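PDB 2QRU: Alpha/beta hydrolase fold-3 domain-containing protein from Enterococcus faecalis, which is of unknown function but probably acts as a hydrolase of the alpha/beta-hydrolase superfamily. Local coordinates for residues Gly37-Thr42 against Tyr173-Tyr178; Leu68-Lys73 against Ile158-Pro163; Pro124-Asn129 against Ser269-Arg274; Pro211-Thr216 against Arg234-Ser239. One frame throughout, in Å; residues are numbered along the deposited sequence.

Contact 1 of 4, residues Gly37-Thr42 against Tyr173-Tyr178; sequences GMIYGT and YLLYHY. With PO4 (phosphate ion), chain B; EDO (1,2-ethanediol), chain G.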
loop_
_atom_site.group_PDB
_atom_site.type_symbol
_atom_site.label_atom_id
_atom_site.label_comp_id
_atom_site.label_asym_id
_atom_site.label_seq_id
_atom_site.Cartn_x
_atom_site.Cartn_y
_atom_site.Cartn_z
ATOM N N GLY A 37 -0.832 1.088 8.106
ATOM C CA GLY A 37 0.013 2.163 8.663
ATOM C C GLY A 37 1.509 1.886 8.780
ATOM O O GLY A 37 2.211 2.622 9.477
HETATM N N MSE A 38 1.990 0.847 8.095
HETATM C CA MSE A 38 3.375 0.343 8.226
HETATM C C MSE A 38 3.706 -0.134 9.622
HETATM O O MSE A 38 4.882 -0.258 9.969
HETATM C CB MSE A 38 4.413 1.372 7.730
HETATM C CG MSE A 38 4.265 1.588 6.222
HETATM SE SE MSE A 38 5.355 3.128 5.605
HETATM C CE MSE A 38 4.256 4.569 6.372
ATOM N N ILE A 39 2.661 -0.374 10.423
ATOM C CA ILE A 39 2.817 -0.940 11.771
ATOM C C ILE A 39 2.104 -2.295 11.947
ATOM O O ILE A 39 2.575 -3.161 12.714
ATOM C CB ILE A 39 2.299 0.019 12.885
ATOM C CG1 ILE A 39 2.903 1.439 12.770
ATOM C CG2 ILE A 39 2.465 -0.615 14.277
ATOM C CD1 ILE A 39 4.164 1.631 13.402
ATOM N N TYR A 40 0.952 -2.480 11.295
ATOM C CA TYR A 40 0.244 -3.754 11.382
ATOM C C TYR A 40 -0.208 -4.255 10.006
ATOM O O TYR A 40 0.044 -3.613 8.997
ATOM C CB TYR A 40 -0.931 -3.668 12.380
ATOM C CG TYR A 40 -2.204 -2.996 11.879
ATOM C CD1 TYR A 40 -2.330 -1.599 11.834
ATOM C CD2 TYR A 40 -3.301 -3.769 11.473
ATOM C CE1 TYR A 40 -3.513 -0.989 11.366
ATOM C CE2 TYR A 40 -4.483 -3.178 11.006
ATOM C CZ TYR A 40 -4.596 -1.799 10.973
ATOM O OH TYR A 40 -5.781 -1.248 10.508
ATOM N N GLY A 41 -0.829 -5.432 9.987
ATOM C CA GLY A 41 -1.538 -5.887 8.789
ATOM C C GLY A 41 -0.809 -6.947 7.998
ATOM O O GLY A 41 0.267 -7.423 8.400
ATOM N N THR A 42 -1.391 -7.295 6.848
ATOM C CA THR A 42 -1.034 -8.508 6.165
ATOM C C THR A 42 -1.419 -8.442 4.694
ATOM O O THR A 42 -2.451 -7.867 4.351
ATOM C CB THR A 42 -1.758 -9.707 6.853
ATOM O OG1 THR A 42 -1.528 -10.907 6.115
ATOM C CG2 THR A 42 -3.269 -9.460 6.937
ATOM N N TYR A 173 -2.654 -4.130 15.476
ATOM C CA TYR A 173 -3.602 -3.022 15.262
ATOM C C TYR A 173 -3.592 -2.004 16.424
ATOM O O TYR A 173 -3.537 -0.782 16.209
ATOM C CB TYR A 173 -5.018 -3.581 15.004
ATOM C CG TYR A 173 -6.128 -2.558 15.086
ATOM C CD1 TYR A 173 -6.735 -2.261 16.316
ATOM C CD2 TYR A 173 -6.571 -1.886 13.942
ATOM C CE1 TYR A 173 -7.746 -1.318 16.403
ATOM C CE2 TYR A 173 -7.593 -0.951 14.013
ATOM C CZ TYR A 173 -8.172 -0.674 15.241
ATOM O OH TYR A 173 -9.177 0.260 15.324
ATOM N N LEU A 174 -3.624 -2.505 17.655
ATOM C CA LEU A 174 -3.629 -1.615 18.820
ATOM C C LEU A 174 -2.335 -0.819 18.977
ATOM O O LEU A 174 -2.358 0.292 19.514
ATOM C CB LEU A 174 -3.935 -2.383 20.121
ATOM C CG LEU A 174 -5.353 -2.935 20.263
ATOM C CD1 LEU A 174 -5.642 -3.438 21.661
ATOM C CD2 LEU A 174 -6.390 -1.902 19.817
ATOM N N LEU A 175 -1.215 -1.391 18.544
ATOM C CA LEU A 175 0.075 -0.711 18.688
ATOM C C LEU A 175 0.078 0.538 17.813
ATOM O O LEU A 175 0.554 1.608 18.212
ATOM C CB LEU A 175 1.233 -1.644 18.312
ATOM C CG LEU A 175 2.657 -1.116 18.566
ATOM C CD1 LEU A 175 2.937 -0.887 20.046
ATOM C CD2 LEU A 175 3.673 -2.077 17.970
ATOM N N TYR A 176 -0.475 0.381 16.616
ATOM C CA TYR A 176 -0.644 1.481 15.683
ATOM C C TYR A 176 -1.467 2.611 16.313
ATOM O O TYR A 176 -1.029 3.767 16.372
ATOM C CB TYR A 176 -1.309 0.954 14.410
ATOM C CG TYR A 176 -1.552 2.022 13.373
ATOM C CD1 TYR A 176 -0.502 2.804 12.890
ATOM C CD2 TYR A 176 -2.837 2.254 12.880
ATOM C CE1 TYR A 176 -0.727 3.798 11.903
ATOM C CE2 TYR A 176 -3.078 3.246 11.932
ATOM C CZ TYR A 176 -2.030 4.003 11.442
ATOM O OH TYR A 176 -2.312 4.964 10.498
ATOM N N HIS A 177 -2.650 2.275 16.815
ATOM C CA HIS A 177 -3.518 3.295 17.366
ATOM C C HIS A 177 -3.018 3.888 18.666
ATOM O O HIS A 177 -3.227 5.082 18.926
ATOM C CB HIS A 177 -4.953 2.811 17.415
ATOM C CG HIS A 177 -5.559 2.729 16.060
ATOM N ND1 HIS A 177 -6.139 3.816 15.447
ATOM C CD2 HIS A 177 -5.596 1.721 15.159
ATOM C CE1 HIS A 177 -6.541 3.473 14.238
ATOM N NE2 HIS A 177 -6.226 2.206 14.040
ATOM N N TYR A 178 -2.323 3.069 19.458
ATOM C CA TYR A 178 -1.611 3.547 20.634
ATOM C C TYR A 178 -0.570 4.612 20.249
ATOM O O TYR A 178 -0.525 5.685 20.855
ATOM C CB TYR A 178 -0.944 2.372 21.362
ATOM C CG TYR A 178 -0.167 2.765 22.606
ATOM C CD1 TYR A 178 -0.826 2.993 23.814
ATOM C CD2 TYR A 178 1.221 2.892 22.578
ATOM C CE1 TYR A 178 -0.125 3.346 24.966
ATOM C CE2 TYR A 178 1.939 3.250 23.731
ATOM C CZ TYR A 178 1.256 3.472 24.916
ATOM O OH TYR A 178 1.945 3.817 26.056
HETATM P P PO4 B . -3.895 2.150 7.025
HETATM O O1 PO4 B . -4.041 3.666 7.023
HETATM O O2 PO4 B . -3.899 1.683 8.475
HETATM O O3 PO4 B . -5.109 1.480 6.375
HETATM O O4 PO4 B . -2.622 1.795 6.275
HETATM C C1 EDO G . -5.956 -4.415 7.162
HETATM O O1 EDO G . -6.099 -3.240 6.337
HETATM C C2 EDO G . -4.454 -4.548 7.460
HETATM O O2 EDO G . -3.739 -5.484 6.645
HETATM O O HOH W 1 -6.485 1.069 11.513
#
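Tyr40 and Tyr173 form a T-shaped pair: the edge of Tyr173 is turned to the face of Tyr40, planes at 85° and centroids 5.4 Å apart. The two side chains run side by side and point the same way. Tyr173 CA also sits over the Tyr40 face, 3.9 Å from its centroid, a CH-pi contact. With chi1 at 79°, Tyr40 CG lies between its own backbone N and carbonyl carbon, and the ring lies alongside Tyr173. The Tyr176 ring meets Tyr40 obliquely, CD2 to Tyr40 CE1 3.6 Å. Ile39 crosses Tyr176 at about a right angle, its CG1 3.7 Å from Tyr176 CD1. Tyr176 CE1 packs against the bare CA of Gly37. A water joins Tyr40 OH (2.6 Å) to His177 NE2. Gly37 N donates to phosphate O4 at 2.7 Å; Gly36 N, Ala105 N and His249 NE2 also bind this ion, probably from the crystallisation liquor. The contact is thus largely aromatic and apolar, and it borders an anion site consistent with the oxyanion-hole region.

Contact 2 of 4, residues Leu68-Lys73 against Ile158-Pro163; sequences LAPNTK and IDQTKP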
loop_
_atom_site.group_PDB
_atom_site.type_symbol
_atom_site.label_atom_id
_atom_site.label_comp_id
_atom_site.label_asym_id
_atom_site.label_seq_id
_atom_site.Cartn_x
_atom_site.Cartn_y
_atom_site.Cartn_z
ATOM N N LEU A 68 7.620 -4.162 9.104
ATOM C CA LEU A 68 6.732 -3.294 9.866
ATOM C C LEU A 68 7.479 -2.576 10.972
ATOM O O LEU A 68 8.393 -3.137 11.589
ATOM C CB LEU A 68 5.555 -4.066 10.470
ATOM C CG LEU A 68 4.677 -4.847 9.482
ATOM C CD1 LEU A 68 3.661 -5.669 10.245
ATOM C CD2 LEU A 68 3.999 -3.890 8.479
ATOM N N ALA A 69 7.069 -1.327 11.176
ATOM C CA ALA A 69 7.549 -0.470 12.259
ATOM C C ALA A 69 6.784 -0.787 13.552
ATOM O O ALA A 69 5.691 -1.383 13.502
ATOM C CB ALA A 69 7.390 1.016 11.852
ATOM N N PRO A 70 7.351 -0.429 14.726
ATOM C CA PRO A 70 8.646 0.228 14.969
ATOM C C PRO A 70 9.844 -0.713 14.840
ATOM O O PRO A 70 10.992 -0.239 14.914
ATOM C CB PRO A 70 8.528 0.708 16.427
ATOM C CG PRO A 70 7.644 -0.362 17.081
ATOM C CD PRO A 70 6.653 -0.773 15.987
ATOM N N ASN A 71 9.573 -2.024 14.703
ATOM C CA ASN A 71 10.605 -3.081 14.645
ATOM C C ASN A 71 11.637 -2.774 13.565
ATOM O O ASN A 71 12.841 -2.934 13.788
ATOM C CB ASN A 71 9.975 -4.457 14.419
ATOM C CG ASN A 71 8.869 -4.766 15.407
ATOM O OD1 ASN A 71 7.993 -3.938 15.658
ATOM N ND2 ASN A 71 8.893 -5.976 15.966
ATOM N N THR A 72 11.159 -2.262 12.426
ATOM C CA THR A 72 12.001 -1.805 11.328
ATOM C C THR A 72 11.543 -0.385 10.968
ATOM O O THR A 72 10.338 -0.149 10.861
ATOM C CB THR A 72 11.852 -2.724 10.097
ATOM O OG1 THR A 72 12.233 -4.067 10.454
ATOM C CG2 THR A 72 12.721 -2.241 8.961
ATOM N N LYS A 73 12.495 0.547 10.821
ATOM C CA LYS A 73 12.191 1.973 10.556
ATOM C C LYS A 73 11.871 2.208 9.081
ATOM O O LYS A 73 12.237 1.390 8.241
ATOM C CB LYS A 73 13.352 2.880 11.014
ATOM C CG LYS A 73 13.677 2.750 12.505
ATOM C CD LYS A 73 12.400 2.681 13.352
ATOM C CE LYS A 73 12.746 2.715 14.836
ATOM N NZ LYS A 73 11.590 2.357 15.695
ATOM N N ILE A 158 2.866 -7.002 22.596
ATOM C CA ILE A 158 3.240 -6.932 21.174
ATOM C C ILE A 158 4.740 -6.667 21.037
ATOM O O ILE A 158 5.245 -5.670 21.556
ATOM C CB ILE A 158 2.454 -5.846 20.427
ATOM C CG1 ILE A 158 0.943 -6.084 20.548
ATOM C CG2 ILE A 158 2.870 -5.819 18.956
ATOM C CD1 ILE A 158 0.072 -4.968 19.963
ATOM N N ASP A 159 5.445 -7.552 20.338
ATOM C CA ASP A 159 6.886 -7.403 20.201
ATOM C C ASP A 159 7.261 -6.248 19.279
ATOM O O ASP A 159 6.732 -6.140 18.148
ATOM C CB ASP A 159 7.537 -8.678 19.665
ATOM C CG ASP A 159 9.005 -8.460 19.334
ATOM O OD1 ASP A 159 9.785 -8.147 20.262
ATOM O OD2 ASP A 159 9.371 -8.544 18.145
ATOM N N GLN A 160 8.186 -5.412 19.757
ATOM C CA GLN A 160 8.701 -4.272 18.979
ATOM C C GLN A 160 10.165 -4.457 18.530
ATOM O O GLN A 160 10.728 -3.582 17.866
ATOM C CB GLN A 160 8.572 -2.965 19.780
ATOM C CG GLN A 160 7.147 -2.599 20.181
ATOM C CD GLN A 160 7.063 -1.271 20.916
ATOM O OE1 GLN A 160 7.844 -0.352 20.673
ATOM N NE2 GLN A 160 6.098 -1.163 21.816
ATOM N N THR A 161 10.755 -5.598 18.875
ATOM C CA THR A 161 12.188 -5.803 18.687
ATOM C C THR A 161 12.552 -6.474 17.365
ATOM O O THR A 161 13.293 -5.892 16.555
ATOM C CB THR A 161 12.778 -6.624 19.852
ATOM O OG1 THR A 161 12.315 -6.075 21.095
ATOM C CG2 THR A 161 14.300 -6.601 19.803
ATOM N N LYS A 162 12.032 -7.698 17.154
ATOM C CA LYS A 162 12.489 -8.528 16.047
ATOM C C LYS A 162 11.749 -8.137 14.755
ATOM O O LYS A 162 10.618 -7.652 14.833
ATOM C CB LYS A 162 12.255 -10.010 16.362
ATOM C CG LYS A 162 12.920 -10.475 17.674
ATOM C CD LYS A 162 12.222 -11.729 18.178
ATOM C CE LYS A 162 12.628 -12.011 19.617
ATOM N NZ LYS A 162 12.322 -13.398 20.049
ATOM N N PRO A 163 12.383 -8.342 13.577
ATOM C CA PRO A 163 11.731 -7.983 12.299
ATOM C C PRO A 163 10.432 -8.743 12.097
ATOM O O PRO A 163 10.334 -9.918 12.456
ATOM C CB PRO A 163 12.742 -8.459 11.241
ATOM C CG PRO A 163 14.061 -8.367 11.956
ATOM C CD PRO A 163 13.732 -8.895 13.336
HETATM O O HOH W 2 13.744 -5.339 14.143
#
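Asn71 ND2 is held by two backbone carbonyls, Lys162 O at 2.7 Å and Asp159 O at 3.1 Å. Two loops of the alpha/beta hydrolase are joined here, one before helix 74-93 and one before helix 173-181. Asn71 CG is anti to its carbonyl carbon (chi1 -52°), and both acceptors lie close to the amide plane, in nearly straight bonds of 161°. They fix the amide's rotation. ND2 is tilted only modestly from the Lys162 carbonyl plane but stands well above that of Asp159. The gripping loop is folded by an Asx turn: Asp159 OD1 accepts from Thr161 N, while OD2 takes Lys162 N on its syn lone pair. Arg172 reinforces the junction, with NH2 bonded to Asn71 OD1 and NH1 to Asp159 O. Pro70, preceded by a cis peptide bond, packs its CG against the extended Gln160 side chain, 3.6 Å from OE1. Asn71 CA makes a CH...O contact with Gln160 O at 3.3 Å. A water donates to both Asn71 O and Thr161 O, at 2.6 Å from Asn71 O.

Contact 3 of 4, residues Pro124-Asn129 against Ser269-Arg274; sequences PQFLVN and SWLKER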
loop_
_atom_site.group_PDB
_atom_site.type_symbol
_atom_site.label_atom_id
_atom_site.label_comp_id
_atom_site.label_asym_id
_atom_site.label_seq_id
_atom_site.Cartn_x
_atom_site.Cartn_y
_atom_site.Cartn_z
ATOM N N PRO A 124 6.788 0.515 -13.593
ATOM C CA PRO A 124 5.474 -0.149 -13.667
ATOM C C PRO A 124 4.716 0.342 -14.896
ATOM O O PRO A 124 4.942 1.470 -15.337
ATOM C CB PRO A 124 4.748 0.350 -12.406
ATOM C CG PRO A 124 5.907 0.750 -11.445
ATOM C CD PRO A 124 6.934 1.340 -12.379
ATOM N N GLN A 125 3.818 -0.495 -15.425
ATOM C CA GLN A 125 2.955 -0.109 -16.534
ATOM C C GLN A 125 1.882 0.868 -16.053
ATOM O O GLN A 125 1.451 1.746 -16.813
ATOM C CB GLN A 125 2.292 -1.353 -17.176
ATOM C CG GLN A 125 1.481 -1.042 -18.457
ATOM C CD GLN A 125 0.571 -2.205 -18.937
ATOM O OE1 GLN A 125 0.038 -2.997 -18.134
ATOM N NE2 GLN A 125 0.364 -2.280 -20.254
ATOM N N PHE A 126 1.419 0.656 -14.811
ATOM C CA PHE A 126 0.368 1.475 -14.220
ATOM C C PHE A 126 0.350 1.297 -12.714
ATOM O O PHE A 126 0.981 0.363 -12.170
ATOM C CB PHE A 126 -0.991 1.088 -14.802
ATOM C CG PHE A 126 -1.386 -0.336 -14.492
ATOM C CD1 PHE A 126 -2.067 -0.657 -13.295
ATOM C CD2 PHE A 126 -1.107 -1.344 -15.412
ATOM C CE1 PHE A 126 -2.431 -2.003 -13.006
ATOM C CE2 PHE A 126 -1.447 -2.661 -15.151
ATOM C CZ PHE A 126 -2.118 -3.005 -13.944
ATOM N N LEU A 127 -0.400 2.168 -12.064
ATOM C CA LEU A 127 -0.466 2.214 -10.601
ATOM C C LEU A 127 -1.920 2.303 -10.155
ATOM O O LEU A 127 -2.718 2.949 -10.868
ATOM C CB LEU A 127 0.256 3.455 -10.095
ATOM C CG LEU A 127 1.723 3.693 -10.550
ATOM C CD1 LEU A 127 2.162 5.073 -10.065
ATOM C CD2 LEU A 127 2.583 2.542 -9.952
ATOM N N VAL A 128 -2.288 1.689 -9.029
ATOM C CA VAL A 128 -3.656 1.834 -8.521
ATOM C C VAL A 128 -3.512 2.211 -7.048
ATOM O O VAL A 128 -2.924 1.472 -6.256
ATOM C CB VAL A 128 -4.470 0.507 -8.691
ATOM C CG1 VAL A 128 -5.877 0.656 -8.079
ATOM C CG2 VAL A 128 -4.541 0.080 -10.177
ATOM N N ASN A 129 -3.954 3.412 -6.716
ATOM C CA ASN A 129 -3.858 3.965 -5.372
ATOM C C ASN A 129 -5.228 3.969 -4.681
ATOM O O ASN A 129 -6.131 4.686 -5.122
ATOM C CB ASN A 129 -3.416 5.426 -5.467
ATOM C CG ASN A 129 -3.510 6.110 -4.139
ATOM O OD1 ASN A 129 -2.960 5.617 -3.167
ATOM N ND2 ASN A 129 -4.198 7.246 -4.090
ATOM N N SER A 269 -13.226 -0.765 -15.754
ATOM C CA SER A 269 -13.215 -0.104 -17.058
ATOM C C SER A 269 -11.832 0.497 -17.341
ATOM O O SER A 269 -11.316 0.359 -18.451
ATOM C CB SER A 269 -14.287 0.985 -17.114
ATOM O OG SER A 269 -14.273 1.676 -18.357
ATOM N N TRP A 270 -11.249 1.153 -16.335
ATOM C CA TRP A 270 -9.918 1.793 -16.483
ATOM C C TRP A 270 -8.844 0.719 -16.742
ATOM O O TRP A 270 -7.941 0.931 -17.599
ATOM C CB TRP A 270 -9.596 2.570 -15.217
ATOM C CG TRP A 270 -8.289 3.314 -15.231
ATOM C CD1 TRP A 270 -8.075 4.593 -15.660
ATOM C CD2 TRP A 270 -7.038 2.832 -14.722
ATOM N NE1 TRP A 270 -6.741 4.933 -15.480
ATOM C CE2 TRP A 270 -6.081 3.875 -14.910
ATOM C CE3 TRP A 270 -6.620 1.614 -14.160
ATOM C CZ2 TRP A 270 -4.755 3.743 -14.518
ATOM C CZ3 TRP A 270 -5.274 1.481 -13.743
ATOM C CH2 TRP A 270 -4.361 2.551 -13.939
ATOM N N LEU A 271 -8.924 -0.407 -16.028
ATOM C CA LEU A 271 -7.952 -1.504 -16.232
ATOM C C LEU A 271 -8.037 -2.042 -17.650
ATOM O O LEU A 271 -7.004 -2.338 -18.278
ATOM C CB LEU A 271 -8.170 -2.648 -15.247
ATOM C CG LEU A 271 -7.722 -2.428 -13.814
ATOM C CD1 LEU A 271 -8.185 -3.632 -13.024
ATOM C CD2 LEU A 271 -6.202 -2.268 -13.715
ATOM N N LYS A 272 -9.260 -2.149 -18.170
ATOM C CA LYS A 272 -9.457 -2.608 -19.554
ATOM C C LYS A 272 -8.849 -1.669 -20.628
ATOM O O LYS A 272 -8.676 -2.082 -21.764
ATOM C CB LYS A 272 -10.951 -2.887 -19.835
ATOM C CG LYS A 272 -11.441 -4.137 -19.108
ATOM C CD LYS A 272 -12.962 -4.351 -19.339
ATOM C CE LYS A 272 -13.403 -5.803 -19.027
ATOM N NZ LYS A 272 -13.040 -6.249 -17.652
ATOM N N GLU A 273 -8.523 -0.425 -20.246
ATOM C CA GLU A 273 -7.856 0.518 -21.152
ATOM C C GLU A 273 -6.322 0.531 -21.022
ATOM O O GLU A 273 -5.666 1.250 -21.759
ATOM C CB GLU A 273 -8.451 1.937 -21.020
ATOM C CG GLU A 273 -9.955 1.929 -21.408
ATOM C CD GLU A 273 -10.618 3.318 -21.458
ATOM O OE1 GLU A 273 -9.922 4.338 -21.237
ATOM O OE2 GLU A 273 -11.848 3.353 -21.731
ATOM N N ARG A 274 -5.757 -0.293 -20.137
ATOM C CA ARG A 274 -4.270 -0.391 -20.087
ATOM C C ARG A 274 -3.667 -0.896 -21.368
ATOM O O ARG A 274 -4.301 -1.585 -22.208
ATOM C CB ARG A 274 -3.798 -1.291 -18.935
ATOM C CG ARG A 274 -4.212 -0.814 -17.552
ATOM C CD ARG A 274 -3.909 0.685 -17.270
ATOM N NE ARG A 274 -5.062 1.535 -17.620
ATOM C CZ ARG A 274 -5.010 2.815 -17.997
ATOM N NH1 ARG A 274 -3.832 3.460 -18.140
ATOM N NH2 ARG A 274 -6.144 3.486 -18.258
ATOM O OXT ARG A 274 -2.465 -0.574 -21.579
HETATM O O HOH W 3 -1.116 2.395 -18.183
#
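The end of helix 258-272 and the C-terminal residues after it pack here on the start of strand 127-130 in the central sheet. Phe126 is the main strand-side residue, and three side chains of the C-terminal segment meet it. Arg274 CG lies over one face of its ring, 4.2 Å from the centroid, in a CH-pi contact. In the conformer given, Leu271 CD2 approaches Phe126 CE1 at 3.8 Å. Trp270 CH2 comes to 3.8 Å from Phe126 CB. The Phe126 and Trp270 rings are strongly inclined, with planes at 81°, but meet obliquely. The far end of the indole also touches the strand backbone, with Trp270 CH2 3.5 Å from Leu127 O. Val128 CG2 adds an apolar contact to Trp270 CZ3 at 3.9 Å. This is the helix-on-sheet layering of the alpha/beta hydrolase fold: strand 127-130 lies between strands 98-103 and 213-218. Leu53 and Phe54 of helix 48-55 pack on Leu271, while Tyr59 meets the Phe126 ring edge-to-face. The bent Arg274 side chain turns back on its own helix end. Its NE (2.9 Å) and NH2 both donate to Trp270 O, which lies in the guanidinium plane. One face of the guanidinium rests over the indole, near Trp270 CE2. Glu273 N shares the same carbonyl, giving it three donors. Arg274 NH1 reaches the strand side through a water, 2.9 Å away, that donates to Gln125 O.

Contact 4 of 4, residues Pro211-Thr216 against Arg234-Ser239; sequences PPCFST and RTIPES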
loop_
_atom_site.group_PDB
_atom_site.type_symbol
_atom_site.label_atom_id
_atom_site.label_comp_id
_atom_site.label_asym_id
_atom_site.label_seq_id
_atom_site.Cartn_x
_atom_site.Cartn_y
_atom_site.Cartn_z
ATOM N N PRO A 211 4.112 6.521 -14.171
ATOM C CA PRO A 211 3.164 5.931 -15.114
ATOM C C PRO A 211 1.689 6.157 -14.669
ATOM O O PRO A 211 1.450 6.499 -13.507
ATOM C CB PRO A 211 3.476 4.427 -15.043
ATOM C CG PRO A 211 4.057 4.186 -13.719
ATOM C CD PRO A 211 4.742 5.497 -13.302
ATOM N N PRO A 212 0.710 5.894 -15.569
ATOM C CA PRO A 212 -0.696 6.214 -15.260
ATOM C C PRO A 212 -1.211 5.570 -14.012
ATOM O O PRO A 212 -0.934 4.381 -13.725
ATOM C CB PRO A 212 -1.471 5.695 -16.472
ATOM C CG PRO A 212 -0.419 5.870 -17.599
ATOM C CD PRO A 212 0.826 5.350 -16.918
ATOM N N CYS A 213 -1.983 6.352 -13.274
ATOM C CA CYS A 213 -2.476 5.909 -11.998
ATOM C C CYS A 213 -4.009 6.064 -11.903
ATOM O O CYS A 213 -4.580 7.102 -12.388
ATOM C CB CYS A 213 -1.764 6.732 -10.910
ATOM S SG CYS A 213 -2.375 6.300 -9.237
ATOM N N PHE A 214 -4.665 5.044 -11.352
ATOM C CA PHE A 214 -6.077 5.141 -10.934
ATOM C C PHE A 214 -6.086 5.367 -9.438
ATOM O O PHE A 214 -5.561 4.544 -8.659
ATOM C CB PHE A 214 -6.837 3.864 -11.254
ATOM C CG PHE A 214 -8.294 3.924 -10.885
ATOM C CD1 PHE A 214 -8.716 3.697 -9.552
ATOM C CD2 PHE A 214 -9.242 4.229 -11.881
ATOM C CE1 PHE A 214 -10.090 3.743 -9.234
ATOM C CE2 PHE A 214 -10.618 4.309 -11.575
ATOM C CZ PHE A 214 -11.051 4.057 -10.260
ATOM N N SER A 215 -6.646 6.505 -9.019
ATOM C CA SER A 215 -6.511 6.948 -7.623
ATOM C C SER A 215 -7.892 7.220 -7.045
ATOM O O SER A 215 -8.721 7.837 -7.703
ATOM C CB SER A 215 -5.712 8.260 -7.569
ATOM O OG SER A 215 -5.537 8.724 -6.229
ATOM N N THR A 216 -8.142 6.779 -5.813
ATOM C CA THR A 216 -9.463 6.928 -5.198
ATOM C C THR A 216 -9.343 7.063 -3.669
ATOM O O THR A 216 -8.456 6.487 -3.049
ATOM C CB THR A 216 -10.369 5.709 -5.567
ATOM O OG1 THR A 216 -11.663 5.861 -4.966
ATOM C CG2 THR A 216 -9.738 4.373 -5.071
ATOM N N ARG A 234 -4.063 13.314 -10.292
ATOM C CA ARG A 234 -4.126 14.526 -11.139
ATOM C C ARG A 234 -2.726 15.019 -11.541
ATOM O O ARG A 234 -2.519 15.535 -12.647
ATOM C CB ARG A 234 -4.941 15.631 -10.450
ATOM C CG ARG A 234 -6.412 15.305 -10.461
ATOM C CD ARG A 234 -7.202 16.213 -9.545
ATOM N NE ARG A 234 -8.623 15.879 -9.591
ATOM C CZ ARG A 234 -9.551 16.406 -8.795
ATOM N NH1 ARG A 234 -9.219 17.291 -7.854
ATOM N NH2 ARG A 234 -10.838 16.069 -8.945
ATOM N N THR A 235 -1.757 14.826 -10.657
ATOM C CA THR A 235 -0.400 15.309 -10.942
ATOM C C THR A 235 0.371 14.294 -11.757
ATOM O O THR A 235 1.169 14.664 -12.639
ATOM C CB THR A 235 0.316 15.645 -9.623
ATOM O OG1 THR A 235 -0.435 16.708 -8.995
ATOM C CG2 THR A 235 1.730 16.132 -9.889
ATOM N N ILE A 236 0.140 13.015 -11.460
ATOM C CA ILE A 236 0.692 11.973 -12.347
ATOM C C ILE A 236 -0.031 12.109 -13.702
ATOM O O ILE A 236 -1.257 12.187 -13.724
ATOM C CB ILE A 236 0.487 10.570 -11.735
ATOM C CG1 ILE A 236 1.196 10.499 -10.369
ATOM C CG2 ILE A 236 0.970 9.499 -12.720
ATOM C CD1 ILE A 236 1.090 9.139 -9.653
ATOM N N PRO A 237 0.707 12.183 -14.826
ATOM C CA PRO A 237 -0.011 12.365 -16.117
ATOM C C PRO A 237 -0.933 11.204 -16.517
ATOM O O PRO A 237 -0.713 10.051 -16.083
ATOM C CB PRO A 237 1.135 12.449 -17.148
ATOM C CG PRO A 237 2.311 12.865 -16.361
ATOM C CD PRO A 237 2.173 12.177 -15.044
ATOM N N GLU A 238 -1.938 11.503 -17.349
ATOM C CA GLU A 238 -2.807 10.432 -17.910
ATOM C C GLU A 238 -3.472 9.576 -16.816
ATOM O O GLU A 238 -3.745 8.378 -17.001
ATOM C CB GLU A 238 -2.020 9.543 -18.890
ATOM C CG GLU A 238 -1.240 10.329 -19.972
ATOM C CD GLU A 238 -2.134 11.138 -20.874
ATOM O OE1 GLU A 238 -3.339 10.814 -20.982
ATOM O OE2 GLU A 238 -1.626 12.094 -21.516
ATOM N N SER A 239 -3.732 10.209 -15.675
ATOM C CA SER A 239 -4.270 9.528 -14.498
ATOM C C SER A 239 -5.701 9.957 -14.209
ATOM O O SER A 239 -6.243 10.905 -14.832
ATOM C CB SER A 239 -3.325 9.733 -13.279
ATOM O OG SER A 239 -2.048 9.119 -13.538
#
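Ser239 OG accepts from Cys213 N at 2.8 Å, with an N-H...O angle of 150°. The hydroxyl's own proton goes to Pro237 O, 3.0 Å from OG, which it meets from well above the carbonyl plane. One hydroxyl therefore links the start of strand 213-218 to the loop before Ser239. With Ser239 OG anti to its carbonyl carbon (chi1 -64°), the oxygen can meet both Cys213 N and Pro237 O. Ile236 adds the apolar part, with CD1 3.9 Å from Cys213 CB. Its other branch, CG2, presses close to Pro211 O. Pro212 CB lies against Glu238 O at 3.6 Å. These residues belong to a beta-alpha-beta unit: strand 213-218, helix 227-235 and strand 240-244. The turn 236-239 leads from the end of the helix into the last strand, which runs parallel to 213-218. Further out, backbone bonds from Cys213 and Ser215 to Thr240 continue the pairing of the two strands. Cys213 also packs on Leu127 and Asn129 of strand 127-130. Phe210 touches Ile236.

How the contacts relate
The contacts form two pairs on opposite sides of the chain's centre. Contacts 1 and 2 have centres 11 Å apart and touch through a probable hydrogen bond from Ala69 N to Met38 O, 2.7 Å. Leu175 also packs on Gln160. Contacts 3 and 4 have centres 9 Å apart and share the sheet: strands 127-130 and 213-218 are neighbours, with Leu127 N to Pro212 O at 2.8 Å. Between the pairs, centres lie about 28 to 33 Å apart. Contact 1 is the one at the phosphate, which also binds His249 of a probable Ser104-His249-Asp221 triad. Contact 2 adjoins contact 1, whereas the nearest atoms of contacts 3 and 4 are about 12 and 15 Å from it.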